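Local coordinates for glycerate dehydrogenase related protein (Thermoplasma acidophilum, PDB 3GVX) that probably acts as a nicotinamide-dependent D-2-hydroxyacid dehydrogenase that reduces glyoxylate or hydroxypyruvate, at residues S84-A89 / R135-L140; L125-Y130 / F176-I181; L232-W237 / H255-M260. All coordinates share one frame; numbering follows the deposited sequence.

Contact 1. Residues S84-A89 / R135-L140. With K (potassium ion), chain D.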
ATOM      1  N   SER B  84       6.323  -2.247  -9.962  1.00 29.63           N
ATOM      2  CA  SER B  84       5.211  -1.507 -10.527  1.00 27.81           C
ATOM      3  C   SER B  84       3.928  -2.297 -10.451  1.00 29.39           C
ATOM      4  O   SER B  84       2.907  -1.761 -10.075  1.00 29.38           O
ATOM      5  CB  SER B  84       5.510  -1.148 -11.974  1.00 27.22           C
ATOM      6  OG  SER B  84       4.465  -0.395 -12.543  1.00 28.04           O
ATOM      7  N   VAL B  85       3.976  -3.575 -10.807  1.00 29.56           N
ATOM      8  CA  VAL B  85       2.769  -4.394 -10.778  1.00 28.98           C
ATOM      9  C   VAL B  85       2.216  -4.614  -9.366  1.00 31.14           C
ATOM     10  O   VAL B  85       1.001  -4.601  -9.167  1.00 30.29           O
ATOM     11  CB  VAL B  85       2.980  -5.782 -11.467  1.00 27.38           C
ATOM     12  CG1 VAL B  85       1.722  -6.630 -11.316  1.00 25.44           C
ATOM     13  CG2 VAL B  85       3.323  -5.591 -12.940  1.00 24.09           C
ATOM     14  N   ALA B  86       3.102  -4.814  -8.391  1.00 28.94           N
ATOM     15  CA  ALA B  86       2.670  -5.014  -7.016  1.00 28.59           C
ATOM     16  C   ALA B  86       1.980  -3.746  -6.507  1.00 28.92           C
ATOM     17  O   ALA B  86       0.978  -3.825  -5.801  1.00 26.12           O
ATOM     18  CB  ALA B  86       3.856  -5.375  -6.128  1.00 27.79           C
ATOM     19  N   GLU B  87       2.517  -2.587  -6.887  1.00 28.74           N
ATOM     20  CA  GLU B  87       1.937  -1.300  -6.489  1.00 28.61           C
ATOM     21  C   GLU B  87       0.564  -1.098  -7.102  1.00 29.00           C
ATOM     22  O   GLU B  87      -0.330  -0.543  -6.474  1.00 26.49           O
ATOM     23  CB  GLU B  87       2.826  -0.133  -6.904  1.00 28.26           C
ATOM     24  CG  GLU B  87       4.017   0.139  -6.023  1.00 30.00           C
ATOM     25  CD  GLU B  87       4.743   1.418  -6.435  1.00 32.56           C
ATOM     26  OE1 GLU B  87       4.106   2.293  -7.050  1.00 32.70           O
ATOM     27  OE2 GLU B  87       5.944   1.566  -6.152  1.00 32.59           O
ATOM     28  N   HIS B  88       0.401  -1.556  -8.336  1.00 27.96           N
ATOM     29  CA  HIS B  88      -0.882  -1.406  -9.002  1.00 27.72           C
ATOM     30  C   HIS B  88      -1.913  -2.328  -8.385  1.00 27.29           C
ATOM     31  O   HIS B  88      -3.091  -1.992  -8.325  1.00 28.46           O
ATOM     32  CB  HIS B  88      -0.790  -1.714 -10.496  1.00 27.34           C
ATOM     33  CG  HIS B  88      -2.017  -1.333 -11.249  1.00 25.30           C
ATOM     34  ND1 HIS B  88      -2.235  -0.060 -11.714  1.00 25.48           N
ATOM     35  CD2 HIS B  88      -3.136  -2.037 -11.553  1.00 24.66           C
ATOM     36  CE1 HIS B  88      -3.430   0.010 -12.270  1.00 25.20           C
ATOM     37  NE2 HIS B  88      -3.997  -1.178 -12.184  1.00 24.61           N
ATOM     38  N   ALA B  89      -1.462  -3.494  -7.931  1.00 27.78           N
ATOM     39  CA  ALA B  89      -2.346  -4.464  -7.305  1.00 26.26           C
ATOM     40  C   ALA B  89      -2.849  -3.939  -5.965  1.00 27.98           C
ATOM     41  O   ALA B  89      -4.018  -4.083  -5.629  1.00 29.12           O
ATOM     42  CB  ALA B  89      -1.630  -5.805  -7.134  1.00 27.17           C
ATOM     43  N   ARG B 135       6.230 -12.305  -5.209  1.00 32.35           N
ATOM     44  CA  ARG B 135       7.185 -12.038  -4.141  1.00 29.45           C
ATOM     45  C   ARG B 135       7.133 -10.597  -3.688  1.00 26.65           C
ATOM     46  O   ARG B 135       7.180 -10.315  -2.504  1.00 23.77           O
ATOM     47  CB  ARG B 135       8.599 -12.415  -4.587  1.00 32.77           C
ATOM     48  CG  ARG B 135       8.765 -13.922  -4.757  1.00 36.74           C
ATOM     49  CD  ARG B 135      10.009 -14.338  -5.529  1.00 38.52           C
ATOM     50  NE  ARG B 135       9.878 -15.736  -5.934  1.00 39.72           N
ATOM     51  CZ  ARG B 135      10.337 -16.781  -5.256  1.00 39.98           C
ATOM     52  NH1 ARG B 135      10.993 -16.610  -4.125  1.00 40.90           N
ATOM     53  NH2 ARG B 135      10.093 -18.006  -5.701  1.00 41.79           N
ATOM     54  N   ARG B 136       7.025  -9.695  -4.649  1.00 25.08           N
ATOM     55  CA  ARG B 136       6.946  -8.275  -4.370  1.00 26.13           C
ATOM     56  C   ARG B 136       5.625  -7.940  -3.687  1.00 25.21           C
ATOM     57  O   ARG B 136       5.578  -7.121  -2.792  1.00 25.96           O
ATOM     58  CB  ARG B 136       7.091  -7.476  -5.662  1.00 25.25           C
ATOM     59  CG  ARG B 136       7.140  -5.985  -5.454  1.00 27.18           C
ATOM     60  CD  ARG B 136       8.272  -5.561  -4.527  1.00 28.07           C
ATOM     61  NE  ARG B 136       8.238  -4.120  -4.300  1.00 28.23           N
ATOM     62  CZ  ARG B 136       9.118  -3.422  -3.591  1.00 28.81           C
ATOM     63  NH1 ARG B 136      10.141  -4.026  -3.012  1.00 26.58           N
ATOM     64  NH2 ARG B 136       8.961  -2.108  -3.477  1.00 27.16           N
ATOM     65  N   VAL B 137       4.559  -8.590  -4.134  1.00 25.90           N
ATOM     66  CA  VAL B 137       3.228  -8.403  -3.574  1.00 26.05           C
ATOM     67  C   VAL B 137       3.245  -8.831  -2.116  1.00 27.50           C
ATOM     68  O   VAL B 137       2.718  -8.127  -1.255  1.00 28.03           O
ATOM     69  CB  VAL B 137       2.145  -9.220  -4.379  1.00 25.51           C
ATOM     70  CG1 VAL B 137       0.910  -9.480  -3.516  1.00 27.58           C
ATOM     71  CG2 VAL B 137       1.756  -8.458  -5.656  1.00 23.96           C
ATOM     72  N   ALA B 138       3.880  -9.974  -1.852  1.00 25.04           N
ATOM     73  CA  ALA B 138       4.003 -10.523  -0.504  1.00 24.75           C
ATOM     74  C   ALA B 138       4.851  -9.655   0.435  1.00 24.79           C
ATOM     75  O   ALA B 138       4.626  -9.639   1.640  1.00 24.93           O
ATOM     76  CB  ALA B 138       4.566 -11.941  -0.569  1.00 22.32           C
ATOM     77  N   HIS B 139       5.816  -8.934  -0.129  1.00 25.42           N
ATOM     78  CA  HIS B 139       6.674  -8.041   0.654  1.00 24.63           C
ATOM     79  C   HIS B 139       5.810  -6.886   1.141  1.00 24.57           C
ATOM     80  O   HIS B 139       5.892  -6.493   2.294  1.00 23.25           O
ATOM     81  CB  HIS B 139       7.857  -7.547  -0.202  1.00 26.55           C
ATOM     82  CG  HIS B 139       8.403  -6.212   0.197  1.00 27.48           C
ATOM     83  ND1 HIS B 139       9.365  -6.047   1.168  1.00 26.56           N
ATOM     84  CD2 HIS B 139       8.138  -4.973  -0.280  1.00 27.81           C
ATOM     85  CE1 HIS B 139       9.670  -4.765   1.269  1.00 28.58           C
ATOM     86  NE2 HIS B 139       8.939  -4.090   0.402  1.00 27.36           N
ATOM     87  N   LEU B 140       4.959  -6.367   0.261  1.00 23.54           N
ATOM     88  CA  LEU B 140       4.054  -5.281   0.630  1.00 25.39           C
ATOM     89  C   LEU B 140       2.987  -5.784   1.611  1.00 26.30           C
ATOM     90  O   LEU B 140       2.661  -5.112   2.586  1.00 25.40           O
ATOM     91  CB  LEU B 140       3.382  -4.684  -0.609  1.00 25.11           C
ATOM     92  CG  LEU B 140       4.279  -3.993  -1.639  1.00 24.16           C
ATOM     93  CD1 LEU B 140       3.398  -3.514  -2.794  1.00 22.05           C
ATOM     94  CD2 LEU B 140       5.052  -2.836  -0.986  1.00 23.22           C
TER
HETATM   95  K     K D 291       0.175   0.790 -12.585  1.00 44.78           K
HETATM   96  O   HOH W   1       7.010  -0.101  -4.294  1.00 20.14           O
HETATM   97  O   HOH W   2       1.911   0.752 -10.691  1.00 34.71           O

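Contact 2. Residues L125-Y130 / F176-I181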
ATOM      1  N   LEU B 125      -3.976 -13.035   2.639  1.00 29.21           N
ATOM      2  CA  LEU B 125      -3.840 -12.758   1.214  1.00 29.14           C
ATOM      3  C   LEU B 125      -3.305 -14.015   0.522  1.00 29.71           C
ATOM      4  O   LEU B 125      -2.181 -14.456   0.789  1.00 29.66           O
ATOM      5  CB  LEU B 125      -2.883 -11.586   0.979  1.00 31.22           C
ATOM      6  CG  LEU B 125      -2.399 -11.393  -0.460  1.00 34.35           C
ATOM      7  CD1 LEU B 125      -3.579 -11.148  -1.406  1.00 34.32           C
ATOM      8  CD2 LEU B 125      -1.401 -10.253  -0.489  1.00 33.30           C
ATOM      9  N   GLY B 126      -4.124 -14.594  -0.349  1.00 28.51           N
ATOM     10  CA  GLY B 126      -3.733 -15.781  -1.082  1.00 30.42           C
ATOM     11  C   GLY B 126      -3.130 -15.392  -2.420  1.00 31.40           C
ATOM     12  O   GLY B 126      -3.730 -14.636  -3.186  1.00 30.82           O
ATOM     13  N   ILE B 127      -1.925 -15.886  -2.696  1.00 31.61           N
ATOM     14  CA  ILE B 127      -1.262 -15.579  -3.956  1.00 34.44           C
ATOM     15  C   ILE B 127      -1.161 -16.810  -4.833  1.00 34.90           C
ATOM     16  O   ILE B 127      -0.665 -17.862  -4.429  1.00 34.61           O
ATOM     17  CB  ILE B 127       0.159 -15.012  -3.770  1.00 34.48           C
ATOM     18  CG1 ILE B 127       0.102 -13.740  -2.926  1.00 34.47           C
ATOM     19  CG2 ILE B 127       0.776 -14.709  -5.132  1.00 34.16           C
ATOM     20  CD1 ILE B 127       1.444 -13.284  -2.429  1.00 33.75           C
ATOM     21  N   LEU B 128      -1.645 -16.653  -6.048  1.00 35.49           N
ATOM     22  CA  LEU B 128      -1.636 -17.721  -7.014  1.00 37.37           C
ATOM     23  C   LEU B 128      -0.448 -17.481  -7.935  1.00 37.40           C
ATOM     24  O   LEU B 128      -0.456 -16.562  -8.757  1.00 36.15           O
ATOM     25  CB  LEU B 128      -2.943 -17.692  -7.794  1.00 40.54           C
ATOM     26  CG  LEU B 128      -3.232 -18.888  -8.694  1.00 43.66           C
ATOM     27  CD1 LEU B 128      -3.321 -20.169  -7.859  1.00 45.13           C
ATOM     28  CD2 LEU B 128      -4.535 -18.621  -9.451  1.00 46.20           C
ATOM     29  N   GLY B 129       0.583 -18.304  -7.789  1.00 37.93           N
ATOM     30  CA  GLY B 129       1.774 -18.131  -8.595  1.00 40.57           C
ATOM     31  C   GLY B 129       2.738 -17.304  -7.778  1.00 42.74           C
ATOM     32  O   GLY B 129       2.456 -16.149  -7.448  1.00 44.55           O
ATOM     33  N   TYR B 130       3.883 -17.879  -7.438  1.00 41.67           N
ATOM     34  CA  TYR B 130       4.823 -17.139  -6.629  1.00 40.87           C
ATOM     35  C   TYR B 130       6.098 -16.732  -7.319  1.00 41.95           C
ATOM     36  O   TYR B 130       7.199 -17.194  -6.985  1.00 40.50           O
ATOM     37  CB  TYR B 130       5.167 -17.898  -5.363  1.00 39.71           C
ATOM     38  CG  TYR B 130       5.551 -16.946  -4.264  1.00 39.68           C
ATOM     39  CD1 TYR B 130       4.663 -15.963  -3.837  1.00 37.59           C
ATOM     40  CD2 TYR B 130       6.801 -17.009  -3.661  1.00 38.89           C
ATOM     41  CE1 TYR B 130       5.011 -15.062  -2.831  1.00 37.74           C
ATOM     42  CE2 TYR B 130       7.162 -16.113  -2.654  1.00 38.58           C
ATOM     43  CZ  TYR B 130       6.261 -15.147  -2.244  1.00 37.32           C
ATOM     44  OH  TYR B 130       6.617 -14.288  -1.244  1.00 37.95           O
ATOM     45  N   PHE B 176      -8.455 -12.436   0.364  1.00 28.89           N
ATOM     46  CA  PHE B 176      -8.067 -11.764  -0.855  1.00 28.93           C
ATOM     47  C   PHE B 176      -7.231 -12.743  -1.642  1.00 30.88           C
ATOM     48  O   PHE B 176      -6.421 -13.473  -1.082  1.00 31.23           O
ATOM     49  CB  PHE B 176      -7.212 -10.538  -0.551  1.00 28.88           C
ATOM     50  CG  PHE B 176      -7.893  -9.514   0.296  1.00 27.71           C
ATOM     51  CD1 PHE B 176      -8.602  -8.471  -0.283  1.00 28.02           C
ATOM     52  CD2 PHE B 176      -7.850  -9.600   1.672  1.00 28.43           C
ATOM     53  CE1 PHE B 176      -9.255  -7.537   0.501  1.00 28.02           C
ATOM     54  CE2 PHE B 176      -8.504  -8.666   2.465  1.00 26.95           C
ATOM     55  CZ  PHE B 176      -9.206  -7.637   1.877  1.00 27.77           C
ATOM     56  N   VAL B 177      -7.438 -12.767  -2.944  1.00 30.09           N
ATOM     57  CA  VAL B 177      -6.669 -13.642  -3.788  1.00 30.13           C
ATOM     58  C   VAL B 177      -6.105 -12.857  -4.934  1.00 30.75           C
ATOM     59  O   VAL B 177      -6.820 -12.147  -5.644  1.00 31.87           O
ATOM     60  CB  VAL B 177      -7.500 -14.788  -4.364  1.00 31.45           C
ATOM     61  CG1 VAL B 177      -6.741 -15.415  -5.547  1.00 33.98           C
ATOM     62  CG2 VAL B 177      -7.795 -15.819  -3.276  1.00 31.15           C
ATOM     63  N   LEU B 178      -4.800 -12.976  -5.098  1.00 30.60           N
ATOM     64  CA  LEU B 178      -4.144 -12.299  -6.182  1.00 32.54           C
ATOM     65  C   LEU B 178      -3.687 -13.316  -7.220  1.00 33.05           C
ATOM     66  O   LEU B 178      -3.047 -14.314  -6.896  1.00 32.29           O
ATOM     67  CB  LEU B 178      -2.935 -11.518  -5.693  1.00 35.02           C
ATOM     68  CG  LEU B 178      -2.323 -10.851  -6.921  1.00 37.05           C
ATOM     69  CD1 LEU B 178      -2.665  -9.357  -6.940  1.00 39.59           C
ATOM     70  CD2 LEU B 178      -0.825 -11.127  -6.932  1.00 38.98           C
ATOM     71  N   ILE B 179      -4.016 -13.058  -8.474  1.00 34.22           N
ATOM     72  CA  ILE B 179      -3.601 -13.964  -9.515  1.00 36.95           C
ATOM     73  C   ILE B 179      -2.407 -13.375 -10.228  1.00 35.32           C
ATOM     74  O   ILE B 179      -2.489 -12.327 -10.848  1.00 34.67           O
ATOM     75  CB  ILE B 179      -4.715 -14.234 -10.519  1.00 39.15           C
ATOM     76  CG1 ILE B 179      -5.940 -14.763  -9.770  1.00 42.25           C
ATOM     77  CG2 ILE B 179      -4.220 -15.229 -11.569  1.00 39.89           C
ATOM     78  CD1 ILE B 179      -7.214 -14.680 -10.544  1.00 44.67           C
ATOM     79  N   ALA B 180      -1.281 -14.056 -10.090  1.00 35.72           N
ATOM     80  CA  ALA B 180      -0.050 -13.633 -10.716  1.00 36.91           C
ATOM     81  C   ALA B 180       0.674 -14.895 -11.190  1.00 38.12           C
ATOM     82  O   ALA B 180       1.802 -15.166 -10.800  1.00 37.08           O
ATOM     83  CB  ALA B 180       0.773 -12.889  -9.720  1.00 36.99           C
ATOM     84  N   ILE B 181      -0.004 -15.667 -12.029  1.00 37.64           N
ATOM     85  CA  ILE B 181       0.549 -16.911 -12.526  1.00 38.26           C
ATOM     86  C   ILE B 181       0.610 -16.879 -14.052  1.00 39.68           C
ATOM     87  O   ILE B 181      -0.256 -16.309 -14.706  1.00 38.62           O
ATOM     88  CB  ILE B 181      -0.316 -18.100 -12.037  1.00 38.59           C
ATOM     89  CG1 ILE B 181       0.491 -19.400 -12.070  1.00 37.81           C
ATOM     90  CG2 ILE B 181      -1.593 -18.184 -12.872  1.00 38.42           C
ATOM     91  CD1 ILE B 181      -0.085 -20.488 -11.201  1.00 37.61           C
TER

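Contact 3. Residues L232-W237 / H255-M260. With K (potassium ion), chain D.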
ATOM      1  N   LEU B 232     -11.190  -7.517  -9.324  1.00 33.46           N
ATOM      2  CA  LEU B 232     -10.428  -6.351  -9.728  1.00 34.96           C
ATOM      3  C   LEU B 232      -9.379  -6.832 -10.701  1.00 34.68           C
ATOM      4  O   LEU B 232      -8.558  -7.687 -10.375  1.00 34.12           O
ATOM      5  CB  LEU B 232      -9.764  -5.709  -8.515  1.00 33.49           C
ATOM      6  CG  LEU B 232     -10.681  -5.667  -7.296  1.00 34.93           C
ATOM      7  CD1 LEU B 232      -9.880  -5.107  -6.140  1.00 32.11           C
ATOM      8  CD2 LEU B 232     -11.954  -4.844  -7.578  1.00 31.97           C
ATOM      9  N   SER B 233      -9.395  -6.287 -11.903  1.00 35.31           N
ATOM     10  CA  SER B 233      -8.425  -6.754 -12.869  1.00 35.96           C
ATOM     11  C   SER B 233      -7.777  -5.697 -13.723  1.00 35.04           C
ATOM     12  O   SER B 233      -8.366  -4.673 -14.070  1.00 36.04           O
ATOM     13  CB  SER B 233      -9.065  -7.820 -13.755  1.00 37.56           C
ATOM     14  OG  SER B 233      -8.075  -8.529 -14.460  1.00 42.09           O
ATOM     15  N   ASP B 234      -6.528  -5.965 -14.051  1.00 34.37           N
ATOM     16  CA  ASP B 234      -5.781  -5.073 -14.895  1.00 33.49           C
ATOM     17  C   ASP B 234      -5.745  -5.674 -16.295  1.00 35.26           C
ATOM     18  O   ASP B 234      -5.167  -5.094 -17.200  1.00 33.95           O
ATOM     19  CB  ASP B 234      -4.369  -4.891 -14.359  1.00 30.74           C
ATOM     20  CG  ASP B 234      -3.545  -3.973 -15.216  1.00 29.81           C
ATOM     21  OD1 ASP B 234      -3.992  -2.838 -15.500  1.00 27.67           O
ATOM     22  OD2 ASP B 234      -2.443  -4.387 -15.614  1.00 32.24           O
ATOM     23  N   VAL B 235      -6.371  -6.838 -16.463  1.00 36.14           N
ATOM     24  CA  VAL B 235      -6.399  -7.509 -17.759  1.00 38.52           C
ATOM     25  C   VAL B 235      -7.771  -8.058 -18.096  1.00 40.48           C
ATOM     26  O   VAL B 235      -8.426  -8.705 -17.277  1.00 42.14           O
ATOM     27  CB  VAL B 235      -5.403  -8.674 -17.816  1.00 37.14           C
ATOM     28  CG1 VAL B 235      -3.995  -8.173 -17.528  1.00 36.40           C
ATOM     29  CG2 VAL B 235      -5.838  -9.769 -16.852  1.00 36.31           C
ATOM     30  N   TRP B 236      -8.206  -7.798 -19.315  1.00 41.91           N
ATOM     31  CA  TRP B 236      -9.505  -8.261 -19.746  1.00 43.64           C
ATOM     32  C   TRP B 236      -9.365  -9.198 -20.938  1.00 43.51           C
ATOM     33  O   TRP B 236      -8.333  -9.200 -21.597  1.00 44.52           O
ATOM     34  CB  TRP B 236     -10.372  -7.054 -20.085  1.00 43.80           C
ATOM     35  CG  TRP B 236     -11.786  -7.401 -20.135  1.00 45.72           C
ATOM     36  CD1 TRP B 236     -12.515  -7.650 -21.252  1.00 47.17           C
ATOM     37  CD2 TRP B 236     -12.672  -7.583 -19.024  1.00 45.80           C
ATOM     38  NE1 TRP B 236     -13.796  -7.978 -20.917  1.00 48.49           N
ATOM     39  CE2 TRP B 236     -13.925  -7.948 -19.555  1.00 47.12           C
ATOM     40  CE3 TRP B 236     -12.530  -7.482 -17.636  1.00 44.16           C
ATOM     41  CZ2 TRP B 236     -15.034  -8.204 -18.757  1.00 46.04           C
ATOM     42  CZ3 TRP B 236     -13.632  -7.739 -16.843  1.00 45.40           C
ATOM     43  CH2 TRP B 236     -14.870  -8.101 -17.408  1.00 46.44           C
ATOM     44  N   TRP B 237     -10.384  -9.997 -21.226  1.00 44.05           N
ATOM     45  CA  TRP B 237     -10.260 -10.883 -22.366  1.00 44.43           C
ATOM     46  C   TRP B 237     -10.313 -10.082 -23.657  1.00 45.68           C
ATOM     47  O   TRP B 237     -10.964  -9.027 -23.748  1.00 44.56           O
ATOM     48  CB  TRP B 237     -11.343 -11.964 -22.351  1.00 43.05           C
ATOM     49  CG  TRP B 237     -11.366 -12.754 -21.092  1.00 41.58           C
ATOM     50  CD1 TRP B 237     -10.786 -13.966 -20.865  1.00 40.32           C
ATOM     51  CD2 TRP B 237     -11.995 -12.373 -19.867  1.00 40.60           C
ATOM     52  NE1 TRP B 237     -11.019 -14.368 -19.574  1.00 38.36           N
ATOM     53  CE2 TRP B 237     -11.764 -13.413 -18.941  1.00 39.61           C
ATOM     54  CE3 TRP B 237     -12.747 -11.264 -19.469  1.00 39.60           C
ATOM     55  CZ2 TRP B 237     -12.235 -13.365 -17.629  1.00 40.63           C
ATOM     56  CZ3 TRP B 237     -13.217 -11.214 -18.168  1.00 41.71           C
ATOM     57  CH2 TRP B 237     -12.964 -12.266 -17.261  1.00 40.75           C
ATOM     58  N   HIS B 255      -4.581  -2.947 -18.559  1.00 40.59           N
ATOM     59  CA  HIS B 255      -3.251  -3.534 -18.691  1.00 41.01           C
ATOM     60  C   HIS B 255      -2.152  -2.491 -18.504  1.00 41.65           C
ATOM     61  O   HIS B 255      -1.237  -2.407 -19.322  1.00 41.27           O
ATOM     62  CB  HIS B 255      -3.129  -4.137 -20.094  1.00 43.35           C
ATOM     63  CG  HIS B 255      -2.247  -5.338 -20.174  1.00 44.32           C
ATOM     64  ND1 HIS B 255      -2.722  -6.585 -20.523  1.00 44.60           N
ATOM     65  CD2 HIS B 255      -0.930  -5.495 -19.913  1.00 43.94           C
ATOM     66  CE1 HIS B 255      -1.734  -7.461 -20.468  1.00 43.72           C
ATOM     67  NE2 HIS B 255      -0.637  -6.824 -20.100  1.00 43.64           N
ATOM     68  N   VAL B 256      -2.244  -1.695 -17.442  1.00 40.56           N
ATOM     69  CA  VAL B 256      -1.253  -0.659 -17.162  1.00 39.64           C
ATOM     70  C   VAL B 256      -0.474  -0.924 -15.879  1.00 37.67           C
ATOM     71  O   VAL B 256       0.311  -0.098 -15.456  1.00 36.80           O
ATOM     72  CB  VAL B 256      -1.918   0.726 -17.019  1.00 40.15           C
ATOM     73  CG1 VAL B 256      -2.476   1.213 -18.368  1.00 40.28           C
ATOM     74  CG2 VAL B 256      -3.014   0.645 -15.956  1.00 40.12           C
ATOM     75  N   ALA B 257      -0.692  -2.080 -15.264  1.00 37.97           N
ATOM     76  CA  ALA B 257      -0.011  -2.406 -14.013  1.00 37.98           C
ATOM     77  C   ALA B 257       1.515  -2.319 -14.104  1.00 38.44           C
ATOM     78  O   ALA B 257       2.162  -1.746 -13.232  1.00 35.55           O
ATOM     79  CB  ALA B 257      -0.433  -3.796 -13.521  1.00 36.10           C
ATOM     80  N   GLY B 258       2.087  -2.859 -15.176  1.00 40.12           N
ATOM     81  CA  GLY B 258       3.534  -2.826 -15.339  1.00 42.44           C
ATOM     82  C   GLY B 258       4.024  -1.699 -16.223  1.00 44.24           C
ATOM     83  O   GLY B 258       5.075  -1.788 -16.857  1.00 44.48           O
ATOM     84  N   GLY B 259       3.250  -0.628 -16.260  1.00 46.39           N
ATOM     85  CA  GLY B 259       3.586   0.506 -17.092  1.00 50.06           C
ATOM     86  C   GLY B 259       2.821   0.382 -18.396  1.00 52.34           C
ATOM     87  O   GLY B 259       1.676  -0.062 -18.416  1.00 54.13           O
HETATM   88  N   MSE B 260       3.469   0.760 -19.488  1.00 53.94           N
HETATM   89  CA  MSE B 260       2.878   0.711 -20.819  1.00 54.82           C
HETATM   90  C   MSE B 260       3.940   0.242 -21.788  1.00 55.36           C
HETATM   91  O   MSE B 260       5.135   0.331 -21.497  1.00 55.37           O
HETATM   92  CB  MSE B 260       2.446   2.106 -21.257  1.00 54.87           C
HETATM   93  CG  MSE B 260       0.982   2.421 -21.204  1.00 54.90           C
HETATM   94 SE   MSE B 260       0.898   4.202 -21.128  1.00 60.53          SE
HETATM   95  CE  MSE B 260       0.786   4.657 -22.837  1.00 57.03           C
TER
HETATM   96  K     K D 291       0.175   0.790 -12.585  1.00 44.78           K
HETATM   97  O   HOH W   2       1.911   0.752 -10.691  1.00 34.71           O

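Contact 1. Residues S84-A89 / R135-L140
With CG anti to the backbone N (chi1 -175°) and the chain bent at chi2 (57°), Arg-136 lays its CG directly on the methyl of Ala-86, CG to CB 3.4 Å. From that bend the rest of the arginine runs outward in extended form and turns an edge of its guanidinium to the side of Glu-87 on the neighbouring helix. The Ala-86 methyl also meets the CG2 branch of Val-137 at 3.8 Å, and Leu-140 brings its CD1 to the same CB from one turn further on. Three side chains thus share one small methyl. Alanine suits this place because the helix axes approach to 8.6 Å, crossing at -51°.

Beside this apolar core the two charged groups do not touch. Water 1 stands between them, donating to Glu-87 OE2 at 2.7 Å and accepting from Arg-136 NH2 at 2.9 Å. It lies in the guanidinium plane, at the edge, while His-139 CD2 lies over one face of that group, near the rim. Glu-87 has further partners in the second subunit, Lys-98 by a salt bridge and the backbone N atoms of Leu-120 and Tyr-121.

Direct contact between the helices is therefore apolar, with one water bridging the polar margin, which continues into the dimer interface; there the negative charge of Glu-87 is probably offset in part by that lysine, with the two N-H groups adding to it.

Contact 2. Residues L125-Y130 / F176-I181
Four backbone hydrogen bonds join Gly-126 and Leu-128 to Phe-176, Leu-178 and Ala-180 in parallel register. Gly-126 N donates a hydrogen bond to Phe-176 O at 2.7 Å, and Gly-126 O accepts one from Leu-178 N at the same length. Leu-128 N then reaches Leu-178 O at 2.9 Å, and Ala-180 N closes the series on Leu-128 O at 3.0 Å. Gly-126 O also has a CA-H...O contact from Val-177, CA to O 3.2 Å.

Around this backbone frame the side chains are all apolar, as befits a buried sheet. On one face Leu-125 CD1 rests against Phe-176 CB at 3.8 Å, the two side chains crossing at about a right angle, and Ile-127 meets Leu-178 more loosely. On the other face Leu-128, its CG anti to the backbone N (chi1 -170°), lies side by side with Ile-179, CD2 to CG2 4.0 Å. Gly-126 pairs with Val-177 and adds no side chain to that face. At Gly-129 the positive phi of 95° calls for glycine, and a CB there would run into Ala-180 O; the Ile-181 side chain packs on its CA instead, CG1 to CA 3.9 Å. This is consistent with the first glycine of a Rossmann-type GxGxxG turn.

Strand 124-128 is flanked on its far edge by strand 147-151, and strand 176-179 by strand 204-207. Helix 132-143 lies over the Leu-125 and Ile-127 face through Val-137, Ala-138 and Ala-141, and Leu-178 on that face also meets Ala-89 of helix 79-97.

Contact 3. Residues L232-W237 / H255-M260
The carboxylate of Asp-234 takes two successive backbone N-H groups of the opposite loop, one on each oxygen. OD1 receives Val-256 N at 2.9 Å on its syn lone pair, whereas OD2 receives Ala-257 N at 2.9 Å from well above the carboxylate plane, 41° out of it. CG anti to the backbone N (chi1 180°) aims the group at the loop 255-260, and Ser-253 OG makes a hydrogen bond with OD1. Aspartate fits because its short chain places both acceptors where the turn begins; an alanine here would probably leave the amides of Val-256 and Ala-257 without their acceptor and set the turn free to shift.

Backbone bonds add less across the contact: His-255 N to Asp-234 O is weak, with a doubtful oxygen position. Within the loop, Gly-259 N bonds Val-256 O at 3.1 Å, closing a type I turn whose last residue has backbone angles that call for glycine.

Van der Waals contact is slight. Val-235 CG1 meets the His-255 ring obliquely, 3.6 Å from ND1, while ND1 and NE2 have weak hydrogen bonds to Glu-239 and Arg-210.

Potassium lies at the start of the turn, held by Val-256 O at 3.0 Å and, at longer range, Ala-257 O, with water 2, His-88 and Thr-117 of the second subunit.

A histidine on a loop beyond the carboxyl end of a Rossmann-type sheet, weakly bonded to a glutamate and an arginine, is consistent with the active-site arrangement of this dehydrogenase family.

From the N terminus, 84-89 on helix 79-97 comes first; contact 1 closes when helix 132-143 returns to it. Contact 2 opens at 125-130, inside that loop, and closes at 176-181, beyond it, so the two cross. They touch as well, both helices lying on one side of the sheet to which the strands of contact 2 belong. Contact 3 follows in series, turning back within a short loop that holds strand 250-252 of the same sheet. It leaves contact 2 untouched but meets contact 1, where Ser-84 OG makes a hydrogen bond with Ala-257 O, close to the second subunit. Contact 1 thus touches both of the others.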